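Local coordinates for protein diguanylate cyclase (Xanthomonas campestris pv. campestris, PDB 5H5O) that binds cyclic GMP through the cyclic nucleotide-binding domain described here and, as a whole protein, probably makes cyclic di-GMP from two GTP molecules, at residues 97-100 and 101-105; 110-113 and 114-118. One frame throughout, in Å; residues are numbered along the deposited sequence.

Both interactions are local, each between neighbouring turns of one helix. Interaction 1 lies on helix 95-104 and comes first along the chain. Interaction 2 lies on helix 106-121, which follows almost at once. Their centres are about 15 Å apart. They touch where Phe98 CZ packs against Leu113 CD2 at 4.1 Å, so the two helices share one apolar seam. The antiparallel strands of the cyclic nucleotide-binding domain precede both helices. Interaction 2 is nearer the ligand, with the side chain of Ser116 about 8 Å from the bound cyclic GMP. Both also touch the second subunit, which places this helical part at the dimer interface.

Interaction 1: 97-100 and 101-105; sequences DFQR and LVDHD
Val102 rests on the ring of Phe98, one turn before it in the helix. From CB outward, Val102 first meets backbone: Val102 CB lies 3.6 Å from Gln99 O. Its CG2 branch comes closer, with Val102 CG2 3.1 Å from Phe98 O. The same branch does the aromatic contact. Val102 CG2 lies over one face of the ring, offset toward the rim, 3.7 Å from Phe98 CE2. It forms a CH-pi contact, 3.9 Å from Val102 CG2 to the centroid of the Phe98 ring and 21° off the normal. Phe98 helps by holding CG anti to its own backbone N (chi1 178°), while CG2 of Val102 stands beside its backbone N.

The backbone is regular helix. Val102 N donates to Phe98 O at 2.9 Å, with an N-H...O angle of 166°. Leu101 N binds Asp97 O, and His104 N binds Arg100 O. Asp97 OD2 accepts from Ala94 N.

Beyond the segments, Phe98 also packs on Leu71 and Leu72, and on Val109 and Leu113 of helix 106-121. Leu101 reaches Phe14 and Phe17 of helix 8-17. At the end, Asp105 OD1 accepts from Met108 N and N-caps the next helix. This is i to i+4 packing on an amphipathic helix, within the helical part that follows the beta strands of a cyclic nucleotide-binding domain.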
loop_
_atom_site.group_PDB
_atom_site.type_symbol
_atom_site.label_atom_id
_atom_site.label_comp_id
_atom_site.label_asym_id
_atom_site.label_seq_id
_atom_site.Cartn_x
_atom_site.Cartn_y
_atom_site.Cartn_z
ATOM N N ASP A 97 18.170 -5.066 0.441
ATOM C CA ASP A 97 18.333 -4.105 1.526
ATOM C C ASP A 97 17.013 -3.982 2.277
ATOM O O ASP A 97 16.980 -3.974 3.506
ATOM C CB ASP A 97 18.719 -2.708 0.988
ATOM C CG ASP A 97 20.042 -2.695 0.231
ATOM O OD1 ASP A 97 20.876 -3.598 0.454
ATOM O OD2 ASP A 97 20.250 -1.766 -0.591
ATOM N N PHE A 98 15.920 -3.866 1.528
ATOM C CA PHE A 98 14.613 -3.712 2.144
ATOM C C PHE A 98 14.248 -4.959 2.950
ATOM O O PHE A 98 13.721 -4.850 4.064
ATOM C CB PHE A 98 13.534 -3.399 1.096
ATOM C CG PHE A 98 12.152 -3.269 1.672
ATOM C CD1 PHE A 98 11.788 -2.139 2.391
ATOM C CD2 PHE A 98 11.214 -4.291 1.511
ATOM C CE1 PHE A 98 10.516 -2.018 2.933
ATOM C CE2 PHE A 98 9.934 -4.180 2.048
ATOM C CZ PHE A 98 9.581 -3.043 2.762
ATOM N N GLN A 99 14.544 -6.137 2.404
ATOM C CA GLN A 99 14.283 -7.358 3.156
ATOM C C GLN A 99 15.087 -7.380 4.455
ATOM O O GLN A 99 14.577 -7.817 5.489
ATOM C CB GLN A 99 14.558 -8.619 2.332
ATOM C CG GLN A 99 14.348 -9.898 3.135
ATOM C CD GLN A 99 12.937 -9.996 3.724
ATOM O OE1 GLN A 99 12.764 -10.220 4.919
ATOM N NE2 GLN A 99 11.930 -9.813 2.880
ATOM N N ARG A 100 16.331 -6.891 4.409
ATOM C CA ARG A 100 17.146 -6.820 5.621
ATOM C C ARG A 100 16.508 -5.894 6.645
ATOM O O ARG A 100 16.469 -6.201 7.840
ATOM C CB ARG A 100 18.577 -6.357 5.312
ATOM C CG ARG A 100 19.500 -7.471 4.843
ATOM C CD ARG A 100 20.814 -6.936 4.300
ATOM N NE ARG A 100 21.170 -7.576 3.039
ATOM C CZ ARG A 100 21.333 -6.931 1.890
ATOM N NH1 ARG A 100 21.191 -5.617 1.840
ATOM N NH2 ARG A 100 21.653 -7.601 0.792
ATOM N N LEU A 101 15.991 -4.770 6.152
ATOM C CA LEU A 101 15.352 -3.743 6.977
ATOM C C LEU A 101 14.114 -4.276 7.693
ATOM O O LEU A 101 13.925 -4.051 8.886
ATOM C CB LEU A 101 14.951 -2.575 6.079
ATOM C CG LEU A 101 14.928 -1.159 6.634
ATOM C CD1 LEU A 101 15.956 -0.987 7.732
ATOM C CD2 LEU A 101 15.197 -0.185 5.483
ATOM N N VAL A 102 13.272 -4.984 6.944
ATOM C CA VAL A 102 12.080 -5.606 7.501
ATOM C C VAL A 102 12.465 -6.525 8.650
ATOM O O VAL A 102 11.849 -6.493 9.713
ATOM C CB VAL A 102 11.332 -6.450 6.443
ATOM C CG1 VAL A 102 10.088 -7.054 7.041
ATOM C CG2 VAL A 102 10.964 -5.608 5.256
ATOM N N ASP A 103 13.493 -7.338 8.428
ATOM C CA ASP A 103 13.913 -8.333 9.407
ATOM C C ASP A 103 14.456 -7.684 10.669
ATOM O O ASP A 103 14.232 -8.174 11.775
ATOM C CB ASP A 103 14.972 -9.269 8.815
ATOM C CG ASP A 103 14.418 -10.165 7.730
ATOM O OD1 ASP A 103 13.207 -10.469 7.780
ATOM O OD2 ASP A 103 15.187 -10.560 6.824
ATOM N N HIS A 104 15.177 -6.582 10.505
ATOM C CA HIS A 104 15.780 -5.915 11.654
ATOM C C HIS A 104 14.808 -4.967 12.364
ATOM O O HIS A 104 14.869 -4.805 13.589
ATOM C CB HIS A 104 17.063 -5.182 11.247
ATOM C CG HIS A 104 17.659 -4.356 12.346
ATOM N ND1 HIS A 104 17.312 -3.040 12.558
ATOM C CD2 HIS A 104 18.576 -4.660 13.295
ATOM C CE1 HIS A 104 17.990 -2.566 13.589
ATOM N NE2 HIS A 104 18.764 -3.529 14.054
ATOM N N ASP A 105 13.913 -4.343 11.604
ATOM C CA ASP A 105 12.988 -3.394 12.211
ATOM C C ASP A 105 11.606 -3.416 11.561
ATOM O O ASP A 105 11.213 -2.455 10.877
ATOM C CB ASP A 105 13.565 -1.981 12.195
ATOM C CG ASP A 105 12.910 -1.081 13.223
ATOM O OD1 ASP A 105 11.809 -1.417 13.705
ATOM O OD2 ASP A 105 13.491 -0.034 13.547
#

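Interaction 2: 110-113 and 114-118; sequences AHFL and RRSIV
Ser116 places its hydroxyl over one face of the Phe112 ring, offset toward the rim. Phe112 CZ, the nearest ring atom, is 3.4 Å from Ser116 OG. Ser116 OG donates to Phe112 O at 3.2 Å, coming from above the carbonyl plane and 41° out of it. Ser116 N donates to Phe112 O too, at 2.9 Å. Phe112 O thus accepts two bonds from one residue. Ser116 OG stands beside its own backbone N (chi1 -72°), which turns the hydroxyl back toward the preceding turn. The buried hydroxyl thus spends its proton on its own helix.

Arg115 folds back beside His111. Its chain bends at chi2 and chi3, and Arg115 CG passes 3.4 Å from His111 O. Arg115 NH1 comes to 3.7 Å from His111 ND1, with His111 ND1 near the guanidinium plane, at its edge, and the two planes 42° apart. Arg115 NH2 lies at the edge of the Phe112 ring. The main polar partner of Arg115 is elsewhere: NH1 makes a salt bridge to Glu10, which ties this helix to helix 8-17. Further along, Ile117 N donates to Leu113 O at 3.0 Å.

Around the contact, Phe112 meets Phe14 and stands edge-to-face with Phe65. Leu113 and Ile117 both pack on Ile117 of the second subunit. Ser116 also touches Glu68, a residue of the cyclic GMP site. The hydroxyl bonded to the i-4 carbonyl is a common feature of serines within helices. Here it lies on the C-terminal helix of a cyclic nucleotide-binding domain, between ligand pocket and dimer interface.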
loop_
_atom_site.group_PDB
_atom_site.type_symbol
_atom_site.label_atom_id
_atom_site.label_comp_id
_atom_site.label_asym_id
_atom_site.label_seq_id
_atom_site.Cartn_x
_atom_site.Cartn_y
_atom_site.Cartn_z
ATOM N N ALA A 110 6.578 -1.282 8.860
ATOM C CA ALA A 110 5.115 -1.328 8.798
ATOM C C ALA A 110 4.555 0.081 8.766
ATOM O O ALA A 110 3.625 0.386 8.016
ATOM C CB ALA A 110 4.536 -2.116 9.987
ATOM N N HIS A 111 5.130 0.947 9.596
ATOM C CA HIS A 111 4.699 2.336 9.635
ATOM C C HIS A 111 4.965 3.004 8.281
ATOM O O HIS A 111 4.114 3.740 7.734
ATOM C CB HIS A 111 5.402 3.066 10.779
ATOM C CG HIS A 111 4.836 4.418 11.071
ATOM N ND1 HIS A 111 5.452 5.587 10.673
ATOM C CD2 HIS A 111 3.710 4.791 11.725
ATOM C CE1 HIS A 111 4.729 6.620 11.065
ATOM N NE2 HIS A 111 3.666 6.164 11.707
ATOM N N PHE A 112 6.134 2.719 7.716
ATOM C CA PHE A 112 6.444 3.243 6.395
ATOM C C PHE A 112 5.476 2.700 5.340
ATOM O O PHE A 112 5.006 3.453 4.487
ATOM C CB PHE A 112 7.889 2.933 5.989
ATOM C CG PHE A 112 8.144 3.116 4.521
ATOM C CD1 PHE A 112 8.318 4.395 3.985
ATOM C CD2 PHE A 112 8.198 2.022 3.669
ATOM C CE1 PHE A 112 8.539 4.576 2.626
ATOM C CE2 PHE A 112 8.417 2.195 2.309
ATOM C CZ PHE A 112 8.586 3.475 1.784
ATOM N N LEU A 113 5.193 1.396 5.378
ATOM C CA LEU A 113 4.326 0.806 4.354
ATOM C C LEU A 113 2.911 1.373 4.437
ATOM O O LEU A 113 2.212 1.564 3.433
ATOM C CB LEU A 113 4.283 -0.716 4.515
ATOM C CG LEU A 113 5.562 -1.451 4.121
ATOM C CD1 LEU A 113 5.477 -2.944 4.479
ATOM C CD2 LEU A 113 5.855 -1.268 2.633
ATOM N N ARG A 114 2.480 1.609 5.661
ATOM C CA ARG A 114 1.198 2.223 5.920
ATOM C C ARG A 114 1.132 3.618 5.287
ATOM O O ARG A 114 0.174 3.940 4.575
ATOM C CB ARG A 114 1.014 2.305 7.430
ATOM C CG ARG A 114 -0.333 2.740 7.876
ATOM C CD ARG A 114 -0.557 2.245 9.284
ATOM N NE ARG A 114 -1.758 2.828 9.854
ATOM C CZ ARG A 114 -2.068 2.751 11.141
ATOM N NH1 ARG A 114 -1.256 2.108 11.979
ATOM N NH2 ARG A 114 -3.181 3.317 11.587
ATOM N N ARG A 115 2.151 4.439 5.547
ATOM C CA ARG A 115 2.226 5.751 4.931
ATOM C C ARG A 115 2.295 5.664 3.406
ATOM O O ARG A 115 1.739 6.506 2.723
ATOM C CB ARG A 115 3.405 6.567 5.472
ATOM C CG ARG A 115 3.303 6.904 6.944
ATOM C CD ARG A 115 3.951 8.272 7.248
ATOM N NE ARG A 115 5.106 8.559 6.396
ATOM C CZ ARG A 115 6.277 7.941 6.505
ATOM N NH1 ARG A 115 6.435 6.987 7.418
ATOM N NH2 ARG A 115 7.274 8.253 5.683
ATOM N N SER A 116 2.955 4.638 2.877
ATOM C CA SER A 116 2.993 4.434 1.430
ATOM C C SER A 116 1.603 4.235 0.822
ATOM O O SER A 116 1.254 4.863 -0.185
ATOM C CB SER A 116 3.857 3.216 1.088
ATOM O OG SER A 116 5.224 3.500 1.290
ATOM N N ILE A 117 0.830 3.329 1.418
ATOM C CA ILE A 117 -0.530 3.039 0.953
ATOM C C ILE A 117 -1.393 4.300 0.853
ATOM O O ILE A 117 -2.055 4.516 -0.155
ATOM C CB ILE A 117 -1.221 2.021 1.864
ATOM C CG1 ILE A 117 -0.609 0.644 1.639
ATOM C CG2 ILE A 117 -2.729 1.969 1.579
ATOM C CD1 ILE A 117 -0.833 -0.317 2.796
ATOM N N VAL A 118 -1.366 5.131 1.894
ATOM C CA VAL A 118 -2.084 6.393 1.871
ATOM C C VAL A 118 -1.639 7.247 0.679
ATOM O O VAL A 118 -2.473 7.752 -0.070
ATOM C CB VAL A 118 -1.882 7.200 3.161
ATOM C CG1 VAL A 118 -2.587 8.542 3.041
ATOM C CG2 VAL A 118 -2.397 6.419 4.384
#